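Local coordinates for protein ribokinase (Thermotoga maritima, PDB 1VM7) that probably catalyses the magnesium-dependent phosphorylation of D-ribose at O-5 by ATP, giving D-ribose 5-phosphate for nucleotide synthesis and the pentose phosphate pathway, at residues Ala62-Lys67 / Asn261-Val266. Numbering follows the deposited sequence.
Sequences AKIGEK and NGAFAV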
loop_
_atom_site.group_PDB
_atom_site.type_symbol
_atom_site.label_atom_id
_atom_site.label_comp_id
_atom_site.label_asym_id
_atom_site.label_seq_id
_atom_site.Cartn_x
_atom_site.Cartn_y
_atom_site.Cartn_z
ATOM N N ALA A 62 -22.365 16.592 1.650
ATOM C CA ALA A 62 -22.948 16.202 2.918
ATOM C C ALA A 62 -22.599 17.200 4.002
ATOM O O ALA A 62 -23.482 17.698 4.706
ATOM C CB ALA A 62 -22.489 14.776 3.316
ATOM N N LYS A 63 -21.327 17.566 4.085
ATOM C CA LYS A 63 -20.863 18.422 5.173
ATOM C C LYS A 63 -21.281 19.878 4.994
ATOM O O LYS A 63 -21.667 20.542 5.955
ATOM C CB LYS A 63 -19.348 18.275 5.302
ATOM C CG LYS A 63 -18.772 18.723 6.641
ATOM C CD LYS A 63 -17.332 18.244 6.806
ATOM C CE LYS A 63 -16.715 18.909 8.050
ATOM N NZ LYS A 63 -15.211 18.784 8.002
ATOM N N ILE A 64 -21.267 20.370 3.762
ATOM C CA ILE A 64 -21.617 21.766 3.525
ATOM C C ILE A 64 -23.114 21.943 3.289
ATOM O O ILE A 64 -23.685 22.960 3.691
ATOM C CB ILE A 64 -20.757 22.333 2.395
ATOM C CG1 ILE A 64 -19.279 22.191 2.832
ATOM C CG2 ILE A 64 -21.142 23.772 2.077
ATOM C CD1 ILE A 64 -18.293 22.788 1.904
ATOM N N GLY A 65 -23.734 20.954 2.649
ATOM C CA GLY A 65 -25.173 20.955 2.405
ATOM C C GLY A 65 -25.998 20.597 3.618
ATOM O O GLY A 65 -27.147 21.011 3.738
ATOM N N GLU A 66 -25.417 19.789 4.496
ATOM C CA GLU A 66 -26.049 19.370 5.750
ATOM C C GLU A 66 -27.327 18.544 5.557
ATOM O O GLU A 66 -28.138 18.408 6.461
ATOM C CB GLU A 66 -26.294 20.591 6.653
ATOM C CG GLU A 66 -25.008 21.147 7.229
ATOM C CD GLU A 66 -25.229 22.295 8.189
ATOM O OE1 GLU A 66 -26.134 23.149 7.970
ATOM O OE2 GLU A 66 -24.460 22.347 9.175
ATOM N N LYS A 67 -27.481 17.971 4.374
ATOM C CA LYS A 67 -28.596 17.086 4.077
ATOM C C LYS A 67 -28.106 15.747 3.551
ATOM O O LYS A 67 -28.826 15.066 2.839
ATOM C CB LYS A 67 -29.491 17.752 3.049
ATOM C CG LYS A 67 -30.178 18.988 3.613
ATOM C CD LYS A 67 -31.195 19.509 2.669
ATOM C CE LYS A 67 -31.732 20.866 3.125
ATOM N NZ LYS A 67 -31.490 21.207 4.549
ATOM N N ASN A 261 -16.436 21.834 -6.333
ATOM C CA ASN A 261 -17.554 21.235 -7.070
ATOM C C ASN A 261 -18.740 20.914 -6.148
ATOM O O ASN A 261 -19.871 21.214 -6.509
ATOM C CB ASN A 261 -17.109 19.994 -7.873
ATOM C CG ASN A 261 -16.487 20.358 -9.223
ATOM O OD1 ASN A 261 -15.722 21.292 -9.318
ATOM N ND2 ASN A 261 -16.821 19.601 -10.262
ATOM N N GLY A 262 -18.457 20.339 -4.973
ATOM C CA GLY A 262 -19.497 19.945 -4.031
ATOM C C GLY A 262 -20.226 21.127 -3.443
ATOM O O GLY A 262 -21.453 21.139 -3.371
ATOM N N ALA A 263 -19.460 22.134 -3.035
ATOM C CA ALA A 263 -20.013 23.384 -2.511
ATOM C C ALA A 263 -20.770 24.156 -3.592
ATOM O O ALA A 263 -21.860 24.662 -3.350
ATOM C CB ALA A 263 -18.912 24.217 -1.948
ATOM N N PHE A 264 -20.202 24.236 -4.796
ATOM C CA PHE A 264 -20.928 24.802 -5.935
ATOM C C PHE A 264 -22.310 24.164 -6.091
ATOM O O PHE A 264 -23.302 24.857 -6.239
ATOM C CB PHE A 264 -20.113 24.606 -7.211
ATOM C CG PHE A 264 -20.761 25.161 -8.423
ATOM C CD1 PHE A 264 -20.781 26.527 -8.638
ATOM C CD2 PHE A 264 -21.377 24.337 -9.339
ATOM C CE1 PHE A 264 -21.391 27.054 -9.740
ATOM C CE2 PHE A 264 -21.970 24.869 -10.476
ATOM C CZ PHE A 264 -21.992 26.217 -10.653
ATOM N N ALA A 265 -22.351 22.837 -6.034
ATOM C CA ALA A 265 -23.575 22.076 -6.224
ATOM C C ALA A 265 -24.585 22.303 -5.085
ATOM O O ALA A 265 -25.775 22.404 -5.341
ATOM C CB ALA A 265 -23.223 20.618 -6.368
ATOM N N VAL A 266 -24.090 22.362 -3.843
ATOM C CA VAL A 266 -24.899 22.720 -2.660
ATOM C C VAL A 266 -25.600 24.045 -2.841
ATOM O O VAL A 266 -26.778 24.166 -2.529
ATOM C CB VAL A 266 -24.022 22.782 -1.353
ATOM C CG1 VAL A 266 -24.758 23.483 -0.191
ATOM C CG2 VAL A 266 -23.614 21.380 -0.917
#
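Two helices of the PfkB-type ribokinase fold pack side by side here: the last turn of helix 53-65, through Ile64 and Gly65, meets the second half of helix 256-269 at Ala263 and Val266. Val266 and Ile64 carry the contact. The side chain of Val266 points at the backbone of Gly65 and straddles it with both methyls: CG1 sits 3.6 Å from Gly65 CA, while CG2 lies 3.6 Å from Gly65 N. With CG1 anti to the backbone N of Val266 (chi1 166°), CG2 is turned anti to the carbonyl carbon, and the fork opens onto the glycine. Having no side chain, Gly65 lets the backbones come close, 5.4 Å from its CA to Val266 CA.

Ile64 extends the apolar seam one turn back along helix 256-269, to Ala263. Its CG1 branch leaves anti to the carbonyl carbon and runs extended (chi2 -175°), which carries CD1 to 4.2 Å from the methyl CB of Ala263. The other branch, CG2, rests 4.3 Å from Val266 CG1, so the isoleucine bridges both residues of the facing helix. The CA atoms of Ile64 and Ala263 are wider apart, at 6.5 Å, leaving room for this chain. Beyond the pair, Phe280 of helix 274-288 and Val304 of helix 301-309 also pack on Ile64, and Arg301 NH1 donates a hydrogen bond to Ile64 O.

Just past Gly65 the helix stops, Glu66 taking a positive phi of 63°. The contact between the two segments is thus apolar and rests on van der Waals packing: methyl groups against bare glycine backbone and an alanine, held by close fit and burial rather than by polar bonds.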